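Local coordinates for protein phosphoglycerate kinase (PDB 4NG4) that catalyses the reversible transfer of a phosphoryl group between ATP and 3-phosphoglycerate, an ATP-generating step of glycolysis, at residues V27-D32 with L52-K57; D105-V110 with A137-E142. All blocks are in the same frame, centred on the assembly; numbering follows the deposited sequence.

Interaction 1 of 2, residues V27-D32 with L52-K57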
loop_
_atom_site.group_PDB
_atom_site.type_symbol
_atom_site.label_atom_id
_atom_site.label_comp_id
_atom_site.label_asym_id
_atom_site.label_seq_id
_atom_site.Cartn_x
_atom_site.Cartn_y
_atom_site.Cartn_z
ATOM N N VAL A 27 0.447 14.095 23.992
ATOM C CA VAL A 27 -0.059 13.341 22.850
ATOM C C VAL A 27 1.093 12.766 22.070
ATOM O O VAL A 27 1.975 13.492 21.618
ATOM C CB VAL A 27 -0.911 14.218 21.908
ATOM C CG1 VAL A 27 -1.338 13.420 20.682
ATOM C CG2 VAL A 27 -2.132 14.767 22.649
ATOM N N MET A 28 1.048 11.452 21.898
ATOM C CA MET A 28 2.097 10.705 21.229
ATOM C C MET A 28 1.575 10.263 19.857
ATOM O O MET A 28 0.701 9.396 19.767
ATOM C CB MET A 28 2.473 9.508 22.101
ATOM C CG MET A 28 3.909 9.056 21.971
ATOM S SD MET A 28 4.304 7.773 23.175
ATOM C CE MET A 28 5.880 8.385 23.773
ATOM N N ILE A 29 2.092 10.888 18.801
ATOM C CA ILE A 29 1.667 10.606 17.431
ATOM C C ILE A 29 2.709 9.757 16.701
ATOM O O ILE A 29 3.815 10.219 16.447
ATOM C CB ILE A 29 1.457 11.907 16.631
ATOM C CG1 ILE A 29 0.472 12.826 17.346
ATOM C CG2 ILE A 29 0.949 11.609 15.227
ATOM C CD1 ILE A 29 0.419 14.203 16.730
ATOM N N ARG A 30 2.340 8.527 16.351
ATOM C CA ARG A 30 3.194 7.666 15.539
ATOM C C ARG A 30 2.970 7.993 14.068
ATOM O O ARG A 30 1.875 7.793 13.520
ATOM C CB ARG A 30 2.890 6.190 15.804
ATOM C CG ARG A 30 3.745 5.188 14.981
ATOM C CD ARG A 30 5.154 5.087 15.484
ATOM N NE ARG A 30 5.863 3.930 14.943
ATOM C CZ ARG A 30 6.463 3.883 13.755
ATOM N NH1 ARG A 30 6.443 4.925 12.939
ATOM N NH2 ARG A 30 7.066 2.767 13.369
ATOM N N GLU A 31 4.028 8.471 13.428
ATOM C CA GLU A 31 3.988 8.835 12.021
ATOM C C GLU A 31 5.022 8.017 11.223
ATOM O O GLU A 31 5.905 7.375 11.793
ATOM C CB GLU A 31 4.270 10.325 11.870
ATOM C CG GLU A 31 3.286 11.239 12.599
ATOM C CD GLU A 31 2.009 11.488 11.829
ATOM O OE1 GLU A 31 1.906 11.021 10.682
ATOM O OE2 GLU A 31 1.101 12.166 12.381
ATOM N N ASP A 32 4.860 8.035 9.899
ATOM C CA ASP A 32 5.786 7.432 8.945
ATOM C C ASP A 32 6.543 8.592 8.312
ATOM O O ASP A 32 6.142 9.144 7.306
ATOM C CB ASP A 32 5.025 6.598 7.904
ATOM C CG ASP A 32 5.945 5.901 6.896
ATOM O OD1 ASP A 32 7.189 6.007 6.984
ATOM O OD2 ASP A 32 5.420 5.224 5.983
ATOM N N LEU A 52 2.145 16.384 8.047
ATOM C CA LEU A 52 2.103 17.701 8.681
ATOM C C LEU A 52 0.756 18.038 9.348
ATOM O O LEU A 52 0.722 18.352 10.532
ATOM C CB LEU A 52 2.479 18.789 7.681
ATOM C CG LEU A 52 3.000 20.053 8.341
ATOM C CD1 LEU A 52 4.412 19.791 8.858
ATOM C CD2 LEU A 52 2.960 21.226 7.370
ATOM N N PRO A 53 -0.359 17.953 8.608
ATOM C CA PRO A 53 -1.643 18.410 9.173
ATOM C C PRO A 53 -2.012 17.794 10.529
ATOM O O PRO A 53 -2.570 18.485 11.382
ATOM C CB PRO A 53 -2.667 17.995 8.102
ATOM C CG PRO A 53 -1.868 17.817 6.847
ATOM C CD PRO A 53 -0.542 17.319 7.290
ATOM N N THR A 54 -1.715 16.505 10.703
ATOM C CA THR A 54 -1.949 15.807 11.971
ATOM C C THR A 54 -1.203 16.505 13.101
ATOM O O THR A 54 -1.721 16.637 14.211
ATOM C CB THR A 54 -1.484 14.328 11.917
ATOM O OG1 THR A 54 -2.324 13.585 11.028
ATOM C CG2 THR A 54 -1.525 13.689 13.305
ATOM N N ILE A 55 0.009 16.959 12.800
ATOM C CA ILE A 55 0.829 17.679 13.761
ATOM C C ILE A 55 0.338 19.132 13.921
ATOM O O ILE A 55 0.451 19.712 15.006
ATOM C CB ILE A 55 2.321 17.630 13.351
ATOM C CG1 ILE A 55 2.794 16.168 13.234
ATOM C CG2 ILE A 55 3.176 18.363 14.369
ATOM C CD1 ILE A 55 4.136 15.990 12.564
ATOM N N GLN A 56 -0.216 19.712 12.855
ATOM C CA GLN A 56 -0.757 21.071 12.928
ATOM C C GLN A 56 -2.049 21.125 13.755
ATOM O O GLN A 56 -2.271 22.072 14.499
ATOM C CB GLN A 56 -1.014 21.641 11.529
ATOM C CG GLN A 56 0.210 21.684 10.618
ATOM C CD GLN A 56 -0.013 22.570 9.389
ATOM O OE1 GLN A 56 0.112 23.788 9.464
ATOM N NE2 GLN A 56 -0.341 21.954 8.255
ATOM N N LYS A 57 -2.893 20.103 13.617
ATOM C CA LYS A 57 -4.164 20.039 14.342
ATOM C C LYS A 57 -3.941 19.807 15.842
ATOM O O LYS A 57 -4.705 20.314 16.673
ATOM C CB LYS A 57 -5.072 18.947 13.750
ATOM C CG LYS A 57 -6.519 18.967 14.272
ATOM C CD LYS A 57 -7.515 18.304 13.305
ATOM C CE LYS A 57 -7.219 16.815 13.089
ATOM N NZ LYS A 57 -8.250 16.144 12.254
#
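Ile-29 and Thr-54 meet through their CG2 methyls: a chi1 of -55° puts Ile-29 CG1, and one of -68° puts Thr-54 OG1, beside the backbone N, which leaves each CG2 on the far side from that N, while Glu-31 joins them from the same strand with a chain bent at chi2. The two methyls lie 3.8 Å apart, from Ile-29 CG2 to Thr-54 CG2, and the two side chains pass alongside, pointing opposite ways. Ile-29 CD1 reaches the same threonine methyl, Thr-54 CG2, at 4.0 Å. Because of its bend, Glu-31 brings its carboxylate across Thr-54 at a slant, Glu-31 OE2 coming nearest to Thr-54 CG2, at 3.2 Å. Strand 26-31 is an inner strand of the six-stranded parallel sheet in the domain that, as in the family, binds 3-phosphoglycerate, and helix 46-60 covers one side of it in a Rossmann-like alpha/beta layer. The strand 27-31 and helix 52-57 segments run nearly antiparallel, at 174°, with axes 10.3 Å apart. No hydrogen bond crosses between them. Thr-54 OG1 instead bonds to Asp-150 OD2, and Glu-31 OE2 also lies close to that carboxylate oxygen, two like charges side by side. Ile-55 borders the carboxylate more loosely, its CG1 4.4 Å from Glu-31 OE2. Asp-32, next along the chain, is a predicted substrate-binding residue.

Interaction 2 of 2, residues D105-V110 with A137-E142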
loop_
_atom_site.group_PDB
_atom_site.type_symbol
_atom_site.label_atom_id
_atom_site.label_comp_id
_atom_site.label_asym_id
_atom_site.label_seq_id
_atom_site.Cartn_x
_atom_site.Cartn_y
_atom_site.Cartn_z
ATOM N N ASP A 105 16.900 10.995 24.705
ATOM C CA ASP A 105 16.677 10.122 25.865
ATOM C C ASP A 105 15.198 10.168 26.264
ATOM O O ASP A 105 14.849 10.320 27.436
ATOM C CB ASP A 105 17.599 10.520 27.039
ATOM C CG ASP A 105 17.533 12.019 27.377
ATOM O OD1 ASP A 105 16.696 12.733 26.784
ATOM O OD2 ASP A 105 18.329 12.486 28.224
ATOM N N TRP A 106 14.320 10.020 25.281
ATOM C CA TRP A 106 12.899 10.319 25.494
ATOM C C TRP A 106 12.139 9.330 26.385
ATOM O O TRP A 106 11.063 9.667 26.880
ATOM C CB TRP A 106 12.165 10.509 24.154
ATOM C CG TRP A 106 12.169 9.322 23.219
ATOM C CD1 TRP A 106 13.077 9.054 22.232
ATOM C CD2 TRP A 106 11.200 8.277 23.157
ATOM N NE1 TRP A 106 12.733 7.899 21.569
ATOM C CE2 TRP A 106 11.582 7.404 22.118
ATOM C CE3 TRP A 106 10.046 7.987 23.888
ATOM C CZ2 TRP A 106 10.860 6.252 21.803
ATOM C CZ3 TRP A 106 9.316 6.847 23.564
ATOM C CH2 TRP A 106 9.729 5.993 22.539
ATOM N N LEU A 107 12.690 8.131 26.595
ATOM C CA LEU A 107 11.987 7.072 27.335
ATOM C C LEU A 107 11.864 7.362 28.808
ATOM O O LEU A 107 10.899 6.921 29.436
ATOM C CB LEU A 107 12.683 5.726 27.176
ATOM C CG LEU A 107 12.708 5.145 25.771
ATOM C CD1 LEU A 107 14.050 5.454 25.083
ATOM C CD2 LEU A 107 12.472 3.650 25.869
ATOM N N LYS A 108 12.850 8.082 29.350
ATOM C CA LYS A 108 12.844 8.485 30.764
ATOM C C LYS A 108 11.964 9.712 31.030
ATOM O O LYS A 108 11.827 10.137 32.181
ATOM C CB LYS A 108 14.269 8.745 31.277
ATOM C CG LYS A 108 14.935 7.541 31.950
ATOM C CD LYS A 108 15.793 7.956 33.160
ATOM C CE LYS A 108 14.943 8.327 34.385
ATOM N NZ LYS A 108 15.771 8.800 35.542
ATOM N N GLY A 109 11.376 10.279 29.976
ATOM C CA GLY A 109 10.410 11.379 30.119
ATOM C C GLY A 109 10.840 12.629 29.384
ATOM O O GLY A 109 12.024 12.799 29.091
ATOM N N VAL A 110 9.871 13.482 29.050
ATOM C CA VAL A 110 10.160 14.802 28.480
ATOM C C VAL A 110 9.069 15.794 28.852
ATOM O O VAL A 110 7.884 15.519 28.691
ATOM C CB VAL A 110 10.267 14.818 26.916
ATOM C CG1 VAL A 110 11.074 16.045 26.477
ATOM C CG2 VAL A 110 10.883 13.535 26.360
ATOM N N ALA A 137 6.888 -1.432 25.739
ATOM C CA ALA A 137 5.597 -0.867 25.365
ATOM C C ALA A 137 4.949 -0.151 26.529
ATOM O O ALA A 137 4.480 0.969 26.378
ATOM C CB ALA A 137 4.670 -1.951 24.843
ATOM N N LYS A 138 4.915 -0.801 27.688
ATOM C CA LYS A 138 4.352 -0.190 28.898
ATOM C C LYS A 138 5.042 1.143 29.206
ATOM O O LYS A 138 4.400 2.098 29.623
ATOM C CB LYS A 138 4.475 -1.145 30.086
ATOM C CG LYS A 138 3.504 -2.299 30.047
ATOM C CD LYS A 138 3.887 -3.389 31.044
ATOM C CE LYS A 138 2.788 -4.443 31.175
ATOM N NZ LYS A 138 3.193 -5.602 32.027
ATOM N N ARG A 139 6.344 1.204 28.963
ATOM C CA ARG A 139 7.136 2.398 29.240
ATOM C C ARG A 139 6.758 3.534 28.292
ATOM O O ARG A 139 6.671 4.686 28.706
ATOM C CB ARG A 139 8.630 2.074 29.113
ATOM C CG ARG A 139 9.549 2.910 29.998
ATOM C CD ARG A 139 10.811 2.112 30.366
ATOM N NE ARG A 139 11.453 1.499 29.191
ATOM C CZ ARG A 139 12.390 0.547 29.235
ATOM N NH1 ARG A 139 12.829 0.073 30.401
ATOM N NH2 ARG A 139 12.900 0.061 28.105
ATOM N N MET A 140 6.558 3.202 27.020
ATOM C CA MET A 140 6.057 4.160 26.030
ATOM C C MET A 140 4.672 4.670 26.428
ATOM O O MET A 140 4.368 5.843 26.240
ATOM C CB MET A 140 5.984 3.521 24.633
ATOM C CG MET A 140 7.336 3.126 24.011
ATOM S SD MET A 140 7.229 2.753 22.238
ATOM C CE MET A 140 8.930 2.586 21.796
ATOM N N ALA A 141 3.845 3.779 26.978
ATOM C CA ALA A 141 2.477 4.114 27.394
ATOM C C ALA A 141 2.454 4.998 28.636
ATOM O O ALA A 141 1.518 5.777 28.839
ATOM C CB ALA A 141 1.687 2.852 27.649
ATOM N N GLU A 142 3.484 4.846 29.465
ATOM C CA GLU A 142 3.714 5.690 30.642
ATOM C C GLU A 142 3.875 7.159 30.239
ATOM O O GLU A 142 3.345 8.050 30.900
ATOM C CB GLU A 142 4.987 5.213 31.367
ATOM C CG GLU A 142 4.990 5.360 32.876
ATOM C CD GLU A 142 4.010 4.424 33.571
ATOM O OE1 GLU A 142 3.376 3.586 32.892
ATOM O OE2 GLU A 142 3.870 4.530 34.808
#
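Trp-106 and Met-140 form the close part of this contact, the methionine reaching the far corner of the indole's six-membered ring. Its CE stands 3.6 Å from Trp-106 CH2, at the ring edge and near the ring plane. SD also comes in at the edge: it is 5.5 Å from the centroid of the six-membered ring and 88° off the ring normal, a Met-aromatic contact. The extended chain of Met-140 (chi2 -166°, chi3 172°) carries SD and CE out along the ring edge, with Met-140 CG also near Trp-106 CH2, at 4.0 Å. Both residues are buried. Leu-107 covers one face of the indole, its CG 4.2 Å above the ring centre, while Trp-106 NE1 makes a weak hydrogen bond to the backbone O of Glu-121. Asn-126 touches the tryptophan and the methionine, and Val-165 of helix 160-168 packs on Met-140.

The outer side is looser. Leu-107 is partly exposed and sends CD2 across the side chain of exposed Arg-139, approaching NE at 4.1 Å, obliquely to the guanidinium. That group has a long, weak ion pair with Glu-135, one helical turn earlier. No hydrogen bond spans the two segments, so apolar and sulfur-aromatic packing joins them. Here a short 3-10 turn, 106-108, in the connection between strands 102-103 and 117-120, docks on helix 134-142, a peripheral junction of the alpha/beta domain that carries the predicted 3-phosphoglycerate site of phosphoglycerate kinase.

From the N terminus, strand 26-31 leads through a connection holding predicted substrate-binding residues and two short strands into helix 46-60, whose return onto the strand closes interaction 1. The chain then adds strand 64-69 next to strand 26-31, then helix 86-94 and edge strand 102-103, before interaction 2 opens at 105-110; it closes when helix 134-142 comes back, after strand 117-120. The two loops follow in series, neither nesting nor crossing. Their centres are about 18 Å apart, yet segment 27-32 reaches interaction 2 through Met-28: its SD lies 3.6 Å from Met-140 O, and its CE 3.8 Å from Trp-106 CZ3. Strand 26-31 is the element shared by helix 46-60 and the junction of 105-110 with helix 134-142.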